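D-alanyl-D-alanine carboxypeptidase (Penicillin binding protein) family protein (Francisella tularensis subsp. tularensis, PDB 6OSU) probably removes the C-terminal D-alanine from peptidoglycan precursor peptides, as a serine-type D-Ala-D-Ala carboxypeptidase of the S11 family of penicillin-binding proteins. Local coordinates at residues 75-79 against 80-84; 307-310 against 311-314. One frame throughout, in Å; residues are numbered along the deposited sequence.

Contact 1: residues 75-79 against 80-84; sequences ASEIK and AGNLS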
ATOM      1  N   ALA A  75      -9.808  11.657  -2.932  1.00 51.91           N
ATOM      2  CA  ALA A  75      -8.533  12.204  -3.390  1.00 54.23           C
ATOM      3  C   ALA A  75      -8.557  12.472  -4.888  1.00 57.59           C
ATOM      4  O   ALA A  75      -8.028  13.489  -5.353  1.00 58.18           O
ATOM      5  CB  ALA A  75      -7.390  11.251  -3.038  1.00 52.00           C
ATOM      6  N   SER A  76      -9.175  11.570  -5.656  1.00 59.65           N
ATOM      7  CA  SER A  76      -9.235  11.725  -7.107  1.00 62.42           C
ATOM      8  C   SER A  76     -10.008  12.977  -7.504  1.00 65.32           C
ATOM      9  O   SER A  76      -9.604  13.698  -8.423  1.00 66.03           O
ATOM     10  CB  SER A  76      -9.864  10.481  -7.734  1.00 61.97           C
ATOM     11  OG  SER A  76     -10.379  10.773  -9.021  1.00 65.54           O
ATOM     12  N   GLU A  77     -11.121  13.255  -6.822  1.00 67.02           N
ATOM     13  CA  GLU A  77     -11.889  14.454  -7.143  1.00 70.39           C
ATOM     14  C   GLU A  77     -11.135  15.723  -6.767  1.00 70.56           C
ATOM     15  O   GLU A  77     -11.271  16.748  -7.446  1.00 73.32           O
ATOM     16  CB  GLU A  77     -13.252  14.403  -6.454  1.00 72.31           C
ATOM     17  CG  GLU A  77     -14.176  13.352  -7.044  1.00 75.06           C
ATOM     18  CD  GLU A  77     -14.371  13.531  -8.537  1.00 81.28           C
ATOM     19  OE1 GLU A  77     -14.899  14.587  -8.950  1.00 84.99           O
ATOM     20  OE2 GLU A  77     -13.985  12.622  -9.304  1.00 82.64           O
ATOM     21  N   ILE A  78     -10.341  15.679  -5.695  1.00 68.10           N
ATOM     22  CA  ILE A  78      -9.508  16.827  -5.348  1.00 69.26           C
ATOM     23  C   ILE A  78      -8.446  17.046  -6.417  1.00 71.68           C
ATOM     24  O   ILE A  78      -8.266  18.162  -6.917  1.00 75.75           O
ATOM     25  CB  ILE A  78      -8.876  16.640  -3.957  1.00 66.73           C
ATOM     26  CG1 ILE A  78      -9.957  16.569  -2.876  1.00 64.15           C
ATOM     27  CG2 ILE A  78      -7.900  17.769  -3.663  1.00 68.63           C
ATOM     28  CD1 ILE A  78      -9.419  16.216  -1.512  1.00 60.90           C
ATOM     29  N   LYS A  79      -7.735  15.978  -6.792  1.00 70.06           N
ATOM     30  CA  LYS A  79      -6.719  16.089  -7.833  1.00 71.64           C
ATOM     31  C   LYS A  79      -7.312  16.583  -9.147  1.00 73.25           C
ATOM     32  O   LYS A  79      -6.643  17.299  -9.900  1.00 75.79           O
ATOM     33  CB  LYS A  79      -6.026  14.738  -8.033  1.00 70.14           C
ATOM     34  CG  LYS A  79      -5.111  14.684  -9.247  1.00 72.99           C
ATOM     35  CD  LYS A  79      -4.291  13.404  -9.295  1.00 73.12           C
ATOM     36  CE  LYS A  79      -2.839  13.664  -8.921  1.00 75.24           C
ATOM     37  NZ  LYS A  79      -1.960  12.497  -9.215  1.00 75.30           N
ATOM     38  N   ALA A  80      -8.566  16.231  -9.432  1.00 72.18           N
ATOM     39  CA  ALA A  80      -9.212  16.619 -10.678  1.00 73.74           C
ATOM     40  C   ALA A  80      -9.834  18.009 -10.632  1.00 75.53           C
ATOM     41  O   ALA A  80     -10.366  18.461 -11.650  1.00 78.40           O
ATOM     42  CB  ALA A  80     -10.283  15.594 -11.055  1.00 72.37           C
ATOM     43  N   GLY A  81      -9.796  18.693  -9.490  1.00 74.71           N
ATOM     44  CA  GLY A  81     -10.325  20.037  -9.401  1.00 77.14           C
ATOM     45  C   GLY A  81     -11.811  20.141  -9.130  1.00 77.13           C
ATOM     46  O   GLY A  81     -12.322  21.262  -9.022  1.00 79.62           O
ATOM     47  N   ASN A  82     -12.527  19.019  -9.029  1.00 74.97           N
ATOM     48  CA  ASN A  82     -13.942  19.047  -8.675  1.00 74.63           C
ATOM     49  C   ASN A  82     -14.164  19.202  -7.180  1.00 72.08           C
ATOM     50  O   ASN A  82     -15.307  19.391  -6.750  1.00 72.12           O
ATOM     51  CB  ASN A  82     -14.635  17.772  -9.161  1.00 73.93           C
ATOM     52  CG  ASN A  82     -14.702  17.688 -10.670  1.00 77.92           C
ATOM     53  OD1 ASN A  82     -14.961  18.683 -11.350  1.00 82.55           O
ATOM     54  ND2 ASN A  82     -14.464  16.497 -11.206  1.00 76.47           N
ATOM     55  N   LEU A  83     -13.098  19.129  -6.391  1.00 69.60           N
ATOM     56  CA  LEU A  83     -13.163  19.244  -4.947  1.00 66.97           C
ATOM     57  C   LEU A  83     -11.837  19.827  -4.484  1.00 67.03           C
ATOM     58  O   LEU A  83     -10.823  19.727  -5.178  1.00 68.18           O
ATOM     59  CB  LEU A  83     -13.429  17.879  -4.298  1.00 64.72           C
ATOM     60  CG  LEU A  83     -14.191  17.776  -2.977  1.00 63.25           C
ATOM     61  CD1 LEU A  83     -15.606  18.297  -3.138  1.00 65.52           C
ATOM     62  CD2 LEU A  83     -14.207  16.337  -2.492  1.00 59.82           C
ATOM     63  N   SER A  84     -11.852  20.455  -3.314  1.00 66.90           N
ATOM     64  CA  SER A  84     -10.621  20.888  -2.673  1.00 67.05           C
ATOM     65  C   SER A  84     -10.680  20.521  -1.199  1.00 66.25           C
ATOM     66  O   SER A  84     -11.754  20.279  -0.644  1.00 65.47           O
ATOM     67  CB  SER A  84     -10.385  22.392  -2.837  1.00 69.73           C
ATOM     68  OG  SER A  84     -10.836  23.113  -1.709  1.00 69.94           O
TER

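Contact 2: residues 307-310 against 311-314; sequences TTSS and AKRD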
ATOM      1  N   THR A 307      -8.066 -12.088  11.075  1.00 55.79           N
ATOM      2  CA  THR A 307      -7.482 -12.520  12.337  1.00 57.33           C
ATOM      3  C   THR A 307      -8.530 -12.484  13.445  1.00 58.30           C
ATOM      4  O   THR A 307      -9.528 -11.763  13.372  1.00 57.37           O
ATOM      5  CB  THR A 307      -6.291 -11.646  12.726  1.00 56.68           C
ATOM      6  OG1 THR A 307      -6.710 -10.277  12.821  1.00 55.57           O
ATOM      7  CG2 THR A 307      -5.181 -11.780  11.699  1.00 54.51           C
ATOM      8  N   THR A 308      -8.287 -13.275  14.486  1.00 60.59           N
ATOM      9  CA  THR A 308      -9.240 -13.444  15.573  1.00 63.51           C
ATOM     10  C   THR A 308      -9.077 -12.413  16.683  1.00 65.03           C
ATOM     11  O   THR A 308      -9.819 -12.467  17.671  1.00 67.53           O
ATOM     12  CB  THR A 308      -9.120 -14.855  16.154  1.00 66.53           C
ATOM     13  OG1 THR A 308      -7.779 -15.071  16.615  1.00 67.12           O
ATOM     14  CG2 THR A 308      -9.458 -15.889  15.091  1.00 66.25           C
ATOM     15  N   SER A 309      -8.137 -11.481  16.549  1.00 63.77           N
ATOM     16  CA  SER A 309      -7.922 -10.463  17.567  1.00 64.50           C
ATOM     17  C   SER A 309      -7.147  -9.312  16.949  1.00 62.00           C
ATOM     18  O   SER A 309      -6.406  -9.496  15.980  1.00 60.87           O
ATOM     19  CB  SER A 309      -7.158 -11.022  18.769  1.00 67.16           C
ATOM     20  OG  SER A 309      -5.787 -11.170  18.453  1.00 66.20           O
ATOM     21  N   SER A 310      -7.326  -8.120  17.525  1.00 64.60           N
ATOM     22  CA  SER A 310      -6.554  -6.969  17.067  1.00 63.49           C
ATOM     23  C   SER A 310      -5.071  -7.159  17.353  1.00 63.75           C
ATOM     24  O   SER A 310      -4.219  -6.748  16.556  1.00 62.72           O
ATOM     25  CB  SER A 310      -7.075  -5.689  17.721  1.00 64.09           C
ATOM     26  OG  SER A 310      -7.200  -5.843  19.121  1.00 66.49           O
ATOM     27  N   ALA A 311      -4.744  -7.795  18.481  1.00 65.64           N
ATOM     28  CA  ALA A 311      -3.347  -8.040  18.819  1.00 65.80           C
ATOM     29  C   ALA A 311      -2.684  -8.951  17.793  1.00 64.83           C
ATOM     30  O   ALA A 311      -1.530  -8.730  17.411  1.00 64.39           O
ATOM     31  CB  ALA A 311      -3.244  -8.642  20.221  1.00 68.21           C
ATOM     32  N   LYS A 312      -3.400  -9.980  17.334  1.00 64.73           N
ATOM     33  CA  LYS A 312      -2.867 -10.831  16.276  1.00 64.40           C
ATOM     34  C   LYS A 312      -2.815 -10.091  14.946  1.00 61.78           C
ATOM     35  O   LYS A 312      -1.870 -10.267  14.170  1.00 60.15           O
ATOM     36  CB  LYS A 312      -3.703 -12.101  16.146  1.00 66.78           C
ATOM     37  CG  LYS A 312      -3.330 -13.207  17.114  1.00 70.48           C
ATOM     38  CD  LYS A 312      -4.324 -14.346  16.995  1.00 73.99           C
ATOM     39  CE  LYS A 312      -3.674 -15.694  17.238  1.00 77.52           C
ATOM     40  NZ  LYS A 312      -4.609 -16.800  16.886  1.00 79.77           N
ATOM     41  N   ARG A 313      -3.828  -9.267  14.667  1.00 61.73           N
ATOM     42  CA  ARG A 313      -3.817  -8.436  13.465  1.00 60.06           C
ATOM     43  C   ARG A 313      -2.561  -7.578  13.397  1.00 61.16           C
ATOM     44  O   ARG A 313      -1.932  -7.461  12.338  1.00 59.11           O
ATOM     45  CB  ARG A 313      -5.067  -7.557  13.443  1.00 59.27           C
ATOM     46  CG  ARG A 313      -5.072  -6.466  12.387  1.00 57.07           C
ATOM     47  CD  ARG A 313      -6.049  -5.361  12.767  1.00 57.92           C
ATOM     48  NE  ARG A 313      -5.551  -4.579  13.895  1.00 59.34           N
ATOM     49  CZ  ARG A 313      -6.301  -3.782  14.647  1.00 61.18           C
ATOM     50  NH1 ARG A 313      -7.598  -3.661  14.403  1.00 61.32           N
ATOM     51  NH2 ARG A 313      -5.754  -3.110  15.653  1.00 63.26           N
ATOM     52  N   ASP A 314      -2.180  -6.970  14.521  1.00 64.64           N
ATOM     53  CA  ASP A 314      -0.975  -6.151  14.557  1.00 66.07           C
ATOM     54  C   ASP A 314       0.283  -7.008  14.605  1.00 67.09           C
ATOM     55  O   ASP A 314       1.289  -6.673  13.969  1.00 67.31           O
ATOM     56  CB  ASP A 314      -1.029  -5.206  15.755  1.00 68.93           C
ATOM     57  CG  ASP A 314      -2.197  -4.243  15.680  1.00 70.95           C
ATOM     58  OD1 ASP A 314      -2.590  -3.880  14.549  1.00 70.09           O
ATOM     59  OD2 ASP A 314      -2.724  -3.852  16.745  1.00 72.94           O
TER

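Contact 1: residues 75-79 against 80-84
A Schellman motif ends helix 66-79 here, a local C-terminal cap in which residues 80-84 fold back over the last turn, at the surface of the carboxypeptidase domain. Gly81, with its positive phi of 85°, turns the chain; it has no side chain to meet the carbonyl oxygen of Ala80. Gly81 N donates to Ile78 O at 3.0 Å. Ala80 N still makes a helical bond to Ser76 O, and Glu77 O receives two further, weak bonds from the amides of Asn82 and Leu83.

A side-chain bond spans the same turn. Glu77 CG lies anti to its own carbonyl carbon and the chain bends at chi2, which turns the carboxylate toward Asn82. The carboxylate and amide planes are 13° apart, and Asn82 ND2 donates to the syn side of Glu77 OE1 at 3.0 Å, 27° out of the carboxylate plane.

On the apolar side, Ile78 CG1 rests on Leu83 CB at 4.0 Å, and both side chains reach Val113 of helix 113-123, so the cap is joined to a second helix. Lys79 instead extends to the backbone oxygen of Asn189. The backbones close with a nearly straight CA-H...O contact, Ile78 CA to Leu83 O, at 3.2 Å.

Contact 2: residues 307-310 against 311-314
Chi1 of Ser309, at 76°, places OG between its own backbone N and carbonyl carbon, and there it accepts a hydrogen bond from Lys312 N; chi1 of Arg313, at 169°, sends CG anti to the backbone N, and a bend at chi3 brings the guanidinium back over Ser310. Ser309 is at the N-cap of helix 310-327, and its chi1 lets OG make the capping bond. Ser309 OG lies 2.9 Å from Lys312 N with a nearly straight N-H, and Lys312 CB also packs against this oxygen. The hydroxyl thus serves an amide of the first turn that has no preceding helical carbonyl to bond. Regular helical bonding starts at once, with Arg313 N donating to Ser309 O and Asp314 N to Ser310 O.

The guanidinium of Arg313 has Ser310 CB over one face, 3.5 Å above the plane and offset toward the rim. At its edge, in plane, stands the carboxylate of Asp314. Arg313 NE donates to Asp314 OD1 at 3.1 Å, the main bond of a salt bridge; the oxygen is met from above its carboxylate plane, and the two bonds from NH2 are weak. Together, face and edge limit how the guanidinium can rotate. The Arg313 side chain lies about 9 Å from that of Ser64, the predicted acylated serine.

Thr307 crosses Arg313 at about a right angle, its OG1 lying 3.2 Å from Arg313 CB while bonding to Tyr287 O. Thr308 OG1 touches Lys312 CD at 3.6 Å, beside a chain whose NZ forms a salt bridge with Asp36.

The turn joins strand 298-307, of the antiparallel sheet that also holds strands 39-44 and 288-295, to helix 310-327. Arg313 and Asp314 both rest on Leu289 of strand 288-295.

Overall arrangement
Contacts 1 and 2 sit at opposite kinds of helix end: 75-84 caps the C-terminus of helix 66-79, whereas 307-314 caps the N-terminus of helix 310-327. They share no element, and their nearest atoms are about 23 Å apart. Contact 1 is a surface contact, with Leu83 its one buried touching residue; contact 2 is partly buried, with Thr307 and Arg313 enclosed beside the sheet. In contact 1 backbone amides gather carbonyl oxygens and a carboxylate takes a side-chain amide; in contact 2 a serine hydroxyl accepts a hydrogen bond from an amide, beside an arginine-aspartate salt bridge. Contact 1 lies away from the annotated sites; the Arg313 side chain of contact 2 lies about 9 Å from that of predicted acylated Ser64.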